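Local atomic coordinates of anti-H(O) lectin I (Ulex europaeus, PDB entry 1JXN), a protein that binds carbohydrate as an L-fucose-specific legume lectin that carries calcium and manganese ions. Residues 3-8 against 232-237; 9-14 against 24-29; 30-35 against 226-231; 67-72 against 171-176. All blocks are in the same frame, centred on the assembly; numbering follows the deposited sequence.

Interactions 1, 3 and 4 are antiparallel strand pairings in the large back sheet of the legume lectin sandwich, and interaction 2 packs a loop against short strand 25-26 at its margin. Strand 224-236 serves two of them: its first half pairs with 30-35 in interaction 3, its second with 3-8 in interaction 1. Segment 67-72, of strand 67-78, flanks that second half, with Thr70 OG1 bonded to Tyr232 O. Interaction 3 is the most buried and mixes backbone bonds with an asparagine-histidine grip. Interactions 1 and 4 each have an aromatic, buried face and a more polar outer one. Interaction 2 is a surface contact held by packing, and like interaction 1 it reaches the second subunit.

Interaction 1. Residues 3-8 against 232-237; sequences DLSFKF and YFTSTF. Unlike the reference sequence in segment 232-237: Thr236 (reference Asn), Phe237 (reference Leu).
The Phe6 ring stands over the start of the Phe233 side chain, whose CB lies 3.6 Å from Phe6 CZ and over the ring face, a CH-pi contact. Phe6 reaches this place because its CG sits between the backbone N and the carbonyl carbon (chi1 53°), which tips the ring across to the neighbouring strand. The two phenyl planes are nearly parallel, 19° apart, but offset, with centroids 5.4 Å apart. Leu4 CD1 lies at the edge of the Phe6 ring. On the other face of the sheet Asp3 and Thr236 slant across each other: Thr236 OG1 donates to Asp3 OD2 at 2.8 Å, meeting it from well above the carboxylate plane. Further along that face Lys7 lays its CD 4.0 Å from CD1 of Tyr232. Beneath the side chains, Leu4 and Ser235 exchange two backbone bonds, Leu4 N to Ser235 O at 3.2 Å and Ser235 N to Leu4 O at 2.7 Å. Strand 3-8 lies between strand 224-236 and its counterpart in the second subunit, where Ser5 bonds to Ser5, and the back sheet runs on across the dimer; Leu4 and Phe233 rest on Ile55 of strand 44-56.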
loop_
_atom_site.group_PDB
_atom_site.type_symbol
_atom_site.label_atom_id
_atom_site.label_comp_id
_atom_site.label_asym_id
_atom_site.label_seq_id
_atom_site.Cartn_x
_atom_site.Cartn_y
_atom_site.Cartn_z
ATOM N N ASP A 3 -0.259 5.230 -9.434
ATOM C CA ASP A 3 1.166 5.064 -9.259
ATOM C C ASP A 3 1.349 4.512 -7.867
ATOM O O ASP A 3 0.579 4.820 -6.959
ATOM C CB ASP A 3 1.890 6.402 -9.406
ATOM C CG ASP A 3 1.706 7.025 -10.785
ATOM O OD1 ASP A 3 2.119 8.185 -10.964
ATOM O OD2 ASP A 3 1.140 6.366 -11.696
ATOM N N LEU A 4 2.335 3.650 -7.710
ATOM C CA LEU A 4 2.603 3.062 -6.412
ATOM C C LEU A 4 4.074 2.724 -6.370
ATOM O O LEU A 4 4.694 2.463 -7.404
ATOM C CB LEU A 4 1.771 1.795 -6.206
ATOM C CG LEU A 4 1.430 1.309 -4.788
ATOM C CD1 LEU A 4 1.618 -0.177 -4.728
ATOM C CD2 LEU A 4 2.269 1.957 -3.702
ATOM N N SER A 5 4.654 2.847 -5.191
ATOM C CA SER A 5 6.050 2.529 -4.999
ATOM C C SER A 5 6.310 2.441 -3.519
ATOM O O SER A 5 5.761 3.198 -2.721
ATOM C CB SER A 5 6.954 3.576 -5.660
ATOM O OG SER A 5 6.448 4.889 -5.499
ATOM N N PHE A 6 7.095 1.455 -3.150
ATOM C CA PHE A 6 7.433 1.255 -1.765
ATOM C C PHE A 6 8.771 0.558 -1.748
ATOM O O PHE A 6 9.065 -0.291 -2.602
ATOM C CB PHE A 6 6.367 0.410 -1.069
ATOM C CG PHE A 6 6.062 -0.901 -1.762
ATOM C CD1 PHE A 6 6.901 -2.011 -1.606
ATOM C CD2 PHE A 6 4.921 -1.038 -2.550
ATOM C CE1 PHE A 6 6.606 -3.217 -2.215
ATOM C CE2 PHE A 6 4.625 -2.256 -3.163
ATOM C CZ PHE A 6 5.473 -3.342 -2.990
ATOM N N LYS A 7 9.602 0.928 -0.796
ATOM C CA LYS A 7 10.898 0.318 -0.715
ATOM C C LYS A 7 11.092 -0.163 0.682
ATOM O O LYS A 7 10.744 0.533 1.623
ATOM C CB LYS A 7 11.994 1.322 -1.066
ATOM C CG LYS A 7 13.380 0.731 -0.933
ATOM C CD LYS A 7 14.350 1.331 -1.921
ATOM C CE LYS A 7 14.888 2.656 -1.447
ATOM N NZ LYS A 7 15.744 3.266 -2.498
ATOM N N PHE A 8 11.570 -1.391 0.804
ATOM C CA PHE A 8 11.871 -1.994 2.089
ATOM C C PHE A 8 13.390 -2.175 2.043
ATOM O O PHE A 8 13.910 -2.866 1.170
ATOM C CB PHE A 8 11.237 -3.379 2.236
ATOM C CG PHE A 8 9.736 -3.386 2.375
ATOM C CD1 PHE A 8 9.145 -3.678 3.603
ATOM C CD2 PHE A 8 8.914 -3.222 1.261
ATOM C CE1 PHE A 8 7.768 -3.822 3.713
ATOM C CE2 PHE A 8 7.535 -3.362 1.357
ATOM C CZ PHE A 8 6.958 -3.663 2.580
ATOM N N TYR A 232 11.941 -3.427 -3.768
ATOM C CA TYR A 232 11.566 -2.162 -4.364
ATOM C C TYR A 232 10.492 -2.474 -5.378
ATOM O O TYR A 232 10.459 -3.564 -5.939
ATOM C CB TYR A 232 12.762 -1.524 -5.049
ATOM C CG TYR A 232 12.408 -0.314 -5.875
ATOM C CD1 TYR A 232 12.192 0.924 -5.276
ATOM C CD2 TYR A 232 12.288 -0.406 -7.262
ATOM C CE1 TYR A 232 11.862 2.038 -6.036
ATOM C CE2 TYR A 232 11.960 0.693 -8.030
ATOM C CZ TYR A 232 11.750 1.912 -7.413
ATOM O OH TYR A 232 11.418 3.010 -8.169
ATOM N N PHE A 233 9.601 -1.519 -5.599
ATOM C CA PHE A 233 8.511 -1.702 -6.537
ATOM C C PHE A 233 7.932 -0.356 -6.894
ATOM O O PHE A 233 7.883 0.553 -6.063
ATOM C CB PHE A 233 7.426 -2.564 -5.901
ATOM C CG PHE A 233 6.286 -2.901 -6.829
ATOM C CD1 PHE A 233 6.357 -4.005 -7.675
ATOM C CD2 PHE A 233 5.134 -2.115 -6.846
ATOM C CE1 PHE A 233 5.302 -4.318 -8.512
ATOM C CE2 PHE A 233 4.085 -2.427 -7.676
ATOM C CZ PHE A 233 4.163 -3.524 -8.514
ATOM N N THR A 234 7.482 -0.233 -8.135
ATOM C CA THR A 234 6.889 1.004 -8.624
ATOM C C THR A 234 5.970 0.701 -9.810
ATOM O O THR A 234 6.417 0.208 -10.853
ATOM C CB THR A 234 7.979 2.016 -9.036
ATOM O OG1 THR A 234 8.877 2.213 -7.944
ATOM C CG2 THR A 234 7.380 3.357 -9.370
ATOM N N SER A 235 4.679 0.943 -9.618
ATOM C CA SER A 235 3.671 0.727 -10.646
ATOM C C SER A 235 3.311 2.075 -11.194
ATOM O O SER A 235 3.570 3.089 -10.557
ATOM C CB SER A 235 2.414 0.130 -10.034
ATOM O OG SER A 235 2.643 -1.172 -9.571
ATOM N N THR A 236 2.685 2.097 -12.361
ATOM C CA THR A 236 2.277 3.356 -12.944
ATOM C C THR A 236 1.520 3.177 -14.248
ATOM O O THR A 236 2.006 2.574 -15.209
ATOM C CB THR A 236 3.459 4.297 -13.154
ATOM O OG1 THR A 236 2.967 5.560 -13.591
ATOM C CG2 THR A 236 4.427 3.738 -14.186
ATOM N N PHE A 237 0.285 3.654 -14.243
ATOM C CA PHE A 237 -0.563 3.584 -15.414
ATOM C C PHE A 237 -0.205 4.692 -16.355
ATOM O O PHE A 237 -0.524 4.630 -17.542
ATOM C CB PHE A 237 -2.006 3.795 -15.022
ATOM C CG PHE A 237 -2.745 2.544 -14.781
ATOM C CD1 PHE A 237 -3.197 1.787 -15.845
ATOM C CD2 PHE A 237 -3.039 2.145 -13.490
ATOM C CE1 PHE A 237 -3.936 0.654 -15.625
ATOM C CE2 PHE A 237 -3.783 1.004 -13.259
ATOM C CZ PHE A 237 -4.234 0.257 -14.325
#

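Interaction 2. Residues 9-14 against 24-29; sequences KNFSQN and ASVIET
Val26 presses its CG1 against the backbone and CB of Phe11 at the edge of the legume lectin sandwich, where the loop after strand 3-8 passes the short strand 25-26. This is the tight half of the contact. CG1 of Val26, anti to the backbone N (chi1 -179°), makes the close approach, 3.1 Å from Phe11 O and 3.5 Å from Phe11 CB. The other methyl, CG2, anti to the carbonyl carbon, stands farther off, 4.0 Å from Phe11 CB and 3.9 Å from Ser12 O. The Phe11 ring itself leads away from strand 25-26, to Leu18 and the ring of Phe8, while Val26 also touches Phe20 of strand 18-22.

The loose half belongs to Gln13 and Glu28, both exposed. Gln13 runs past the loop residues Ile27 and Glu28 with its CG 3.5 Å from Ile27 O, a van der Waals approach. Its amide and the Glu28 carboxylate are nearly parallel, their planes 5° apart, yet it is the aliphatic part of the glutamate that the amide meets. Asn10, a partially occupied N-glycosylation site, is in the same loop, and Asn14 reaches Glu208 of the second subunit. On this exposed side, Gln13 NE2 lies 3.3 Å from Glu28 CG.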
loop_
_atom_site.group_PDB
_atom_site.type_symbol
_atom_site.label_atom_id
_atom_site.label_comp_id
_atom_site.label_asym_id
_atom_site.label_seq_id
_atom_site.Cartn_x
_atom_site.Cartn_y
_atom_site.Cartn_z
ATOM N N LYS A 9 14.103 -1.485 2.923
ATOM C CA LYS A 9 15.556 -1.609 2.983
ATOM C C LYS A 9 15.907 -2.733 3.947
ATOM O O LYS A 9 16.938 -3.392 3.830
ATOM C CB LYS A 9 16.170 -0.313 3.504
ATOM C CG LYS A 9 15.786 0.933 2.724
ATOM C CD LYS A 9 17.019 1.764 2.496
ATOM C CE LYS A 9 16.817 3.223 2.838
ATOM N NZ LYS A 9 16.515 3.460 4.288
ATOM N N ASN A 10 14.965 -2.976 4.846
ATOM C CA ASN A 10 15.068 -3.943 5.918
ATOM C C ASN A 10 13.667 -4.515 5.987
ATOM O O ASN A 10 12.841 -4.237 5.124
ATOM C CB ASN A 10 15.329 -3.157 7.213
ATOM C CG ASN A 10 16.457 -3.718 8.031
ATOM O OD1 ASN A 10 16.245 -4.572 8.906
ATOM N ND2 ASN A 10 17.663 -3.202 7.808
ATOM N N PHE A 11 13.395 -5.280 7.034
ATOM C CA PHE A 11 12.087 -5.865 7.263
ATOM C C PHE A 11 11.965 -6.006 8.778
ATOM O O PHE A 11 12.750 -6.718 9.400
ATOM C CB PHE A 11 11.980 -7.241 6.594
ATOM C CG PHE A 11 11.750 -7.189 5.108
ATOM C CD1 PHE A 11 12.816 -7.235 4.221
ATOM C CD2 PHE A 11 10.462 -7.128 4.591
ATOM C CE1 PHE A 11 12.601 -7.219 2.840
ATOM C CE2 PHE A 11 10.239 -7.111 3.217
ATOM C CZ PHE A 11 11.310 -7.158 2.342
ATOM N N SER A 12 11.023 -5.288 9.383
ATOM C CA SER A 12 10.816 -5.356 10.840
ATOM C C SER A 12 9.840 -6.489 11.206
ATOM O O SER A 12 8.892 -6.774 10.457
ATOM C CB SER A 12 10.288 -4.011 11.358
ATOM O OG SER A 12 9.158 -3.573 10.615
ATOM N N GLN A 13 10.062 -7.145 12.341
ATOM C CA GLN A 13 9.191 -8.249 12.739
ATOM C C GLN A 13 7.829 -7.848 13.253
ATOM O O GLN A 13 7.031 -8.714 13.629
ATOM C CB GLN A 13 9.823 -9.084 13.816
ATOM C CG GLN A 13 11.094 -9.753 13.464
ATOM C CD GLN A 13 11.540 -10.547 14.631
ATOM O OE1 GLN A 13 10.939 -11.577 14.940
ATOM N NE2 GLN A 13 12.515 -10.030 15.366
ATOM N N ASN A 14 7.596 -6.541 13.335
ATOM C CA ASN A 14 6.334 -5.986 13.809
ATOM C C ASN A 14 5.679 -5.281 12.627
ATOM O O ASN A 14 4.822 -4.413 12.799
ATOM C CB ASN A 14 6.606 -4.979 14.935
ATOM C CG ASN A 14 7.409 -3.765 14.459
ATOM O OD1 ASN A 14 8.473 -3.904 13.851
ATOM N ND2 ASN A 14 6.879 -2.570 14.707
ATOM N N ALA A 24 6.149 -18.524 6.000
ATOM C CA ALA A 24 6.997 -17.391 5.595
ATOM C C ALA A 24 6.838 -16.282 6.647
ATOM O O ALA A 24 5.750 -16.107 7.205
ATOM C CB ALA A 24 6.575 -16.874 4.228
ATOM N N SER A 25 7.913 -15.550 6.932
ATOM C CA SER A 25 7.875 -14.489 7.944
ATOM C C SER A 25 9.191 -13.726 8.030
ATOM O O SER A 25 10.239 -14.220 7.600
ATOM C CB SER A 25 7.618 -15.095 9.325
ATOM O OG SER A 25 8.770 -15.796 9.792
ATOM N N VAL A 26 9.133 -12.527 8.604
ATOM C CA VAL A 26 10.334 -11.721 8.782
ATOM C C VAL A 26 11.033 -12.289 10.011
ATOM O O VAL A 26 10.385 -12.796 10.929
ATOM C CB VAL A 26 10.016 -10.239 9.039
ATOM C CG1 VAL A 26 11.294 -9.443 9.191
ATOM C CG2 VAL A 26 9.155 -9.675 7.927
ATOM N N ILE A 27 12.355 -12.242 10.019
ATOM C CA ILE A 27 13.085 -12.754 11.157
ATOM C C ILE A 27 13.857 -11.647 11.861
ATOM O O ILE A 27 13.862 -10.486 11.419
ATOM C CB ILE A 27 14.020 -13.936 10.771
ATOM C CG1 ILE A 27 15.046 -13.490 9.726
ATOM C CG2 ILE A 27 13.185 -15.136 10.315
ATOM C CD1 ILE A 27 15.999 -14.596 9.283
ATOM N N GLU A 28 14.457 -12.031 12.989
ATOM C CA GLU A 28 15.235 -11.151 13.849
ATOM C C GLU A 28 16.389 -10.439 13.156
ATOM O O GLU A 28 16.750 -9.308 13.517
ATOM C CB GLU A 28 15.758 -11.937 15.050
ATOM C CG GLU A 28 14.669 -12.406 16.015
ATOM C CD GLU A 28 15.240 -12.881 17.346
ATOM O OE1 GLU A 28 16.125 -12.174 17.894
ATOM O OE2 GLU A 28 14.803 -13.954 17.842
ATOM N N THR A 29 16.978 -11.105 12.168
ATOM C CA THR A 29 18.078 -10.513 11.423
ATOM C C THR A 29 17.528 -9.548 10.366
ATOM O O THR A 29 18.268 -9.079 9.491
ATOM C CB THR A 29 18.941 -11.602 10.780
ATOM O OG1 THR A 29 18.187 -12.272 9.766
ATOM C CG2 THR A 29 19.342 -12.635 11.825
#

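Interaction 3. Residues 30-35 against 226-231; sequences GVLQLN and HEVLNW
The Asn35 side chain grips both the backbone and the ring of His226: Asn35 OD1 accepts from His226 N, at 2.9 Å, and from His226 ND1, at 2.7 Å. Asn35 CG sits between its backbone N and carbonyl carbon (chi1 70°), which turns OD1 to the histidine. The oxygen lies near the imidazole plane, at the ring edge, whereas ND1 stands 42° above the amide plane. The ND1 bond holds the ring's rotation, and the N bond ties the same oxygen to the main chain; since ND1 donates, it carries a hydrogen. Asn35 ND2 in turn bonds to Ala224 O.

Backbone bonds come next. Leu32 and Val228 form a hydrogen-bonded antiparallel pair, Leu32 N to Val228 O at 3.0 Å and Val228 N to Leu32 O at 2.8 Å. Leu34 N adds a bond to His226 O, also 3.0 Å long.

Among the apolar contacts, Leu32 and Val228 lie side by side, CB to CB 3.9 Å, and Leu34 CD1 reaches Val228 CG2 at 3.8 Å. Val31, crossing Glu227 at about a right angle, sets its CG1 3.3 Å from Glu227 CB. Gln33 runs alongside the same glutamate, whose OE2 is bonded to Thr225 OG1.

Strand 32-33 is paired on its other edge with strand 25-26, and strand 224-236 with strand 67-78; Leu34 and Val228 pack inward on Phe214 of strand 209-219, in the facing sheet.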
loop_
_atom_site.group_PDB
_atom_site.type_symbol
_atom_site.label_atom_id
_atom_site.label_comp_id
_atom_site.label_asym_id
_atom_site.label_seq_id
_atom_site.Cartn_x
_atom_site.Cartn_y
_atom_site.Cartn_z
ATOM N N GLY A 30 16.232 -9.231 10.481
ATOM C CA GLY A 30 15.576 -8.313 9.563
ATOM C C GLY A 30 15.405 -8.859 8.163
ATOM O O GLY A 30 15.155 -8.103 7.229
ATOM N N VAL A 31 15.536 -10.175 8.022
ATOM C CA VAL A 31 15.403 -10.834 6.717
ATOM C C VAL A 31 13.993 -11.411 6.469
ATOM O O VAL A 31 13.365 -11.967 7.375
ATOM C CB VAL A 31 16.481 -11.968 6.553
ATOM C CG1 VAL A 31 16.237 -12.775 5.293
ATOM C CG2 VAL A 31 17.870 -11.366 6.488
ATOM N N LEU A 32 13.489 -11.241 5.249
ATOM C CA LEU A 32 12.183 -11.789 4.892
ATOM C C LEU A 32 12.389 -13.252 4.475
ATOM O O LEU A 32 12.849 -13.523 3.375
ATOM C CB LEU A 32 11.542 -10.988 3.743
ATOM C CG LEU A 32 10.242 -11.571 3.156
ATOM C CD1 LEU A 32 9.227 -11.773 4.245
ATOM C CD2 LEU A 32 9.684 -10.700 2.061
ATOM N N GLN A 33 12.083 -14.189 5.365
ATOM C CA GLN A 33 12.237 -15.606 5.065
ATOM C C GLN A 33 10.952 -16.180 4.479
ATOM O O GLN A 33 9.906 -16.147 5.116
ATOM C CB GLN A 33 12.625 -16.372 6.316
ATOM C CG GLN A 33 12.668 -17.871 6.122
ATOM C CD GLN A 33 12.990 -18.601 7.397
ATOM O OE1 GLN A 33 14.115 -18.539 7.889
ATOM N NE2 GLN A 33 12.001 -19.296 7.948
ATOM N N LEU A 34 11.062 -16.757 3.283
ATOM C CA LEU A 34 9.919 -17.308 2.550
ATOM C C LEU A 34 9.481 -18.726 2.876
ATOM O O LEU A 34 8.335 -19.097 2.617
ATOM C CB LEU A 34 10.159 -17.176 1.047
ATOM C CG LEU A 34 10.372 -15.731 0.594
ATOM C CD1 LEU A 34 10.894 -15.701 -0.840
ATOM C CD2 LEU A 34 9.075 -14.955 0.762
ATOM N N ASN A 35 10.396 -19.532 3.405
ATOM C CA ASN A 35 10.074 -20.911 3.778
ATOM C C ASN A 35 10.979 -21.393 4.918
ATOM O O ASN A 35 12.158 -21.041 4.991
ATOM C CB ASN A 35 10.193 -21.853 2.569
ATOM C CG ASN A 35 11.630 -22.053 2.123
ATOM O OD1 ASN A 35 12.297 -21.127 1.634
ATOM N ND2 ASN A 35 12.136 -23.260 2.348
ATOM N N HIS A 226 14.927 -19.904 1.417
ATOM C CA HIS A 226 15.060 -18.845 0.432
ATOM C C HIS A 226 14.585 -17.559 1.092
ATOM O O HIS A 226 13.433 -17.472 1.514
ATOM C CB HIS A 226 14.194 -19.196 -0.779
ATOM C CG HIS A 226 14.337 -20.624 -1.220
ATOM N ND1 HIS A 226 13.622 -21.653 -0.646
ATOM C CD2 HIS A 226 15.147 -21.199 -2.139
ATOM C CE1 HIS A 226 13.993 -22.802 -1.180
ATOM N NE2 HIS A 226 14.917 -22.553 -2.092
ATOM N N GLU A 227 15.459 -16.558 1.177
ATOM C CA GLU A 227 15.095 -15.306 1.832
ATOM C C GLU A 227 15.455 -13.987 1.149
ATOM O O GLU A 227 16.572 -13.802 0.646
ATOM C CB GLU A 227 15.587 -15.307 3.281
ATOM C CG GLU A 227 16.892 -16.054 3.551
ATOM C CD GLU A 227 16.812 -16.946 4.787
ATOM O OE1 GLU A 227 17.847 -17.171 5.448
ATOM O OE2 GLU A 227 15.708 -17.445 5.090
ATOM N N VAL A 228 14.488 -13.068 1.168
ATOM C CA VAL A 228 14.600 -11.732 0.579
ATOM C C VAL A 228 15.327 -10.750 1.517
ATOM O O VAL A 228 15.005 -10.640 2.702
ATOM C CB VAL A 228 13.195 -11.191 0.209
ATOM C CG1 VAL A 228 13.294 -9.841 -0.488
ATOM C CG2 VAL A 228 12.464 -12.200 -0.666
ATOM N N LEU A 229 16.279 -10.017 0.950
ATOM C CA LEU A 229 17.109 -9.058 1.675
ATOM C C LEU A 229 16.578 -7.623 1.667
ATOM O O LEU A 229 16.906 -6.819 2.542
ATOM C CB LEU A 229 18.520 -9.086 1.106
ATOM C CG LEU A 229 19.619 -8.728 2.085
ATOM C CD1 LEU A 229 19.646 -9.765 3.178
ATOM C CD2 LEU A 229 20.942 -8.665 1.369
ATOM N N ASN A 230 15.757 -7.312 0.674
ATOM C CA ASN A 230 15.161 -5.989 0.531
ATOM C C ASN A 230 14.174 -6.072 -0.628
ATOM O O ASN A 230 14.037 -7.125 -1.245
ATOM C CB ASN A 230 16.247 -4.945 0.242
ATOM C CG ASN A 230 17.036 -5.270 -0.998
ATOM O OD1 ASN A 230 18.097 -5.865 -0.926
ATOM N ND2 ASN A 230 16.495 -4.902 -2.158
ATOM N N TRP A 231 13.514 -4.967 -0.950
ATOM C CA TRP A 231 12.531 -4.975 -2.029
ATOM C C TRP A 231 12.156 -3.569 -2.469
ATOM O O TRP A 231 12.068 -2.640 -1.663
ATOM C CB TRP A 231 11.273 -5.726 -1.572
ATOM C CG TRP A 231 10.181 -5.913 -2.615
ATOM C CD1 TRP A 231 10.286 -5.736 -3.971
ATOM C CD2 TRP A 231 8.842 -6.387 -2.374
ATOM N NE1 TRP A 231 9.106 -6.079 -4.584
ATOM C CE2 TRP A 231 8.203 -6.484 -3.634
ATOM C CE3 TRP A 231 8.124 -6.747 -1.220
ATOM C CZ2 TRP A 231 6.882 -6.923 -3.770
ATOM C CZ3 TRP A 231 6.818 -7.186 -1.352
ATOM C CH2 TRP A 231 6.208 -7.270 -2.619
HETATM O O HOH W 1 16.819 -6.510 5.128
#

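Interaction 4. Residues 67-72 against 171-176; sequences SFITSF and EIIYEA
Four backbone hydrogen bonds tie Phe68 to Tyr174 and Thr70 to Ile172, two for each antiparallel pair. Tyr174 N to Phe68 O, 2.8 Å, and Ile172 N to Thr70 O, 2.9 Å, are both nearly straight. At the end of the strands Ser67 OG takes over from the backbone, accepting from Ala176 N at 3.1 Å.

Packing is concentrated on the buried face. Tyr174 CB sits over the face of the Phe68 ring, 3.4 Å from its CE1, in a CH-pi contact, while the two ring planes, 20° apart, are slid past one another. With CG anti to the backbone N (chi1 176°), the tyrosine ring is carried away from strand 67-78, and CB is the part that meets Phe68; its OH ends on Val200 O. Ile172 CD1 meets the edge of the Phe72 ring at CE2, 3.6 Å away, and Ile172 CB lies 3.8 Å from Thr70 CG2. On the outer face, which mixes Ile69 and Ile173 with Ser71 and Glu171, Ile69 CG1 touches Ile173 CG2 at 4.1 Å.

The backbone bonds set the register, while Phe68, Thr70 and Ile172 join the two sheets by leaning on Phe91 of strand 88-94. The buried Thr70 OG1 is satisfied from strand 224-236, by Tyr232 O and Trp231 NE1.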
loop_
_atom_site.group_PDB
_atom_site.type_symbol
_atom_site.label_atom_id
_atom_site.label_comp_id
_atom_site.label_asym_id
_atom_site.label_seq_id
_atom_site.Cartn_x
_atom_site.Cartn_y
_atom_site.Cartn_z
ATOM N N SER A 67 2.784 -0.126 -16.262
ATOM C CA SER A 67 4.126 -0.660 -16.373
ATOM C C SER A 67 4.697 -0.717 -14.966
ATOM O O SER A 67 4.283 0.039 -14.097
ATOM C CB SER A 67 4.980 0.240 -17.247
ATOM O OG SER A 67 4.354 0.405 -18.496
ATOM N N PHE A 68 5.621 -1.628 -14.724
ATOM C CA PHE A 68 6.183 -1.730 -13.387
ATOM C C PHE A 68 7.609 -2.253 -13.343
ATOM O O PHE A 68 8.102 -2.880 -14.289
ATOM C CB PHE A 68 5.280 -2.588 -12.480
ATOM C CG PHE A 68 5.351 -4.082 -12.748
ATOM C CD1 PHE A 68 4.331 -4.721 -13.454
ATOM C CD2 PHE A 68 6.410 -4.849 -12.260
ATOM C CE1 PHE A 68 4.367 -6.102 -13.665
ATOM C CE2 PHE A 68 6.455 -6.209 -12.465
ATOM C CZ PHE A 68 5.429 -6.843 -13.168
ATOM N N ILE A 69 8.265 -1.977 -12.231
ATOM C CA ILE A 69 9.614 -2.429 -12.021
ATOM C C ILE A 69 9.746 -2.755 -10.550
ATOM O O ILE A 69 9.147 -2.100 -9.689
ATOM C CB ILE A 69 10.648 -1.373 -12.445
ATOM C CG1 ILE A 69 12.063 -1.884 -12.158
ATOM C CG2 ILE A 69 10.377 -0.063 -11.745
ATOM C CD1 ILE A 69 13.148 -0.902 -12.535
ATOM N N THR A 70 10.470 -3.822 -10.275
ATOM C CA THR A 70 10.681 -4.248 -8.915
ATOM C C THR A 70 12.053 -4.853 -8.827
ATOM O O THR A 70 12.525 -5.489 -9.773
ATOM C CB THR A 70 9.617 -5.269 -8.466
ATOM O OG1 THR A 70 9.980 -5.821 -7.196
ATOM C CG2 THR A 70 9.466 -6.376 -9.475
ATOM N N SER A 71 12.719 -4.603 -7.712
ATOM C CA SER A 71 14.044 -5.132 -7.498
ATOM C C SER A 71 14.183 -5.628 -6.082
ATOM O O SER A 71 13.571 -5.085 -5.158
ATOM C CB SER A 71 15.097 -4.079 -7.800
ATOM O OG SER A 71 14.694 -2.800 -7.356
ATOM N N PHE A 72 14.962 -6.686 -5.925
ATOM C CA PHE A 72 15.190 -7.266 -4.623
ATOM C C PHE A 72 16.425 -8.136 -4.652
ATOM O O PHE A 72 16.791 -8.673 -5.698
ATOM C CB PHE A 72 13.980 -8.108 -4.200
ATOM C CG PHE A 72 13.630 -9.223 -5.169
ATOM C CD1 PHE A 72 13.956 -10.551 -4.875
ATOM C CD2 PHE A 72 12.949 -8.946 -6.360
ATOM C CE1 PHE A 72 13.607 -11.579 -5.753
ATOM C CE2 PHE A 72 12.597 -9.968 -7.240
ATOM C CZ PHE A 72 12.924 -11.285 -6.937
ATOM N N GLU A 171 15.954 -7.945 -10.876
ATOM C CA GLU A 171 15.224 -6.769 -11.324
ATOM C C GLU A 171 14.296 -7.208 -12.437
ATOM O O GLU A 171 14.727 -7.791 -13.446
ATOM C CB GLU A 171 16.140 -5.665 -11.837
ATOM C CG GLU A 171 15.349 -4.397 -12.205
ATOM C CD GLU A 171 16.182 -3.349 -12.920
ATOM O OE1 GLU A 171 15.588 -2.394 -13.461
ATOM O OE2 GLU A 171 17.430 -3.471 -12.947
ATOM N N ILE A 172 13.023 -6.889 -12.262
ATOM C CA ILE A 172 12.001 -7.266 -13.216
ATOM C C ILE A 172 11.375 -5.987 -13.719
ATOM O O ILE A 172 11.157 -5.049 -12.951
ATOM C CB ILE A 172 10.929 -8.146 -12.523
ATOM C CG1 ILE A 172 11.579 -9.421 -11.989
ATOM C CG2 ILE A 172 9.785 -8.482 -13.472
ATOM C CD1 ILE A 172 11.254 -9.700 -10.530
ATOM N N ILE A 173 11.167 -5.908 -15.020
ATOM C CA ILE A 173 10.528 -4.735 -15.568
ATOM C C ILE A 173 9.491 -5.217 -16.558
ATOM O O ILE A 173 9.746 -6.127 -17.328
ATOM C CB ILE A 173 11.553 -3.703 -16.199
ATOM C CG1 ILE A 173 11.611 -3.798 -17.725
ATOM C CG2 ILE A 173 12.948 -3.883 -15.605
ATOM C CD1 ILE A 173 10.785 -2.724 -18.426
ATOM N N TYR A 174 8.276 -4.715 -16.412
ATOM C CA TYR A 174 7.196 -5.065 -17.313
ATOM C C TYR A 174 6.825 -3.803 -18.069
ATOM O O TYR A 174 6.321 -2.850 -17.488
ATOM C CB TYR A 174 5.970 -5.594 -16.568
ATOM C CG TYR A 174 4.800 -5.858 -17.501
ATOM C CD1 TYR A 174 4.758 -7.025 -18.277
ATOM C CD2 TYR A 174 3.772 -4.907 -17.661
ATOM C CE1 TYR A 174 3.748 -7.235 -19.205
ATOM C CE2 TYR A 174 2.751 -5.100 -18.590
ATOM C CZ TYR A 174 2.748 -6.270 -19.364
ATOM O OH TYR A 174 1.808 -6.447 -20.358
ATOM N N GLU A 175 7.092 -3.801 -19.366
ATOM C CA GLU A 175 6.803 -2.668 -20.226
ATOM C C GLU A 175 5.397 -2.879 -20.771
ATOM O O GLU A 175 5.172 -3.741 -21.618
ATOM C CB GLU A 175 7.830 -2.630 -21.356
ATOM C CG GLU A 175 8.531 -1.300 -21.516
ATOM C CD GLU A 175 8.032 -0.507 -22.725
ATOM O OE1 GLU A 175 6.844 -0.664 -23.108
ATOM O OE2 GLU A 175 8.834 0.291 -23.286
ATOM N N ALA A 176 4.456 -2.083 -20.281
ATOM C CA ALA A 176 3.059 -2.195 -20.683
ATOM C C ALA A 176 2.711 -2.081 -22.170
ATOM O O ALA A 176 1.859 -2.822 -22.668
ATOM C CB ALA A 176 2.220 -1.206 -19.894
#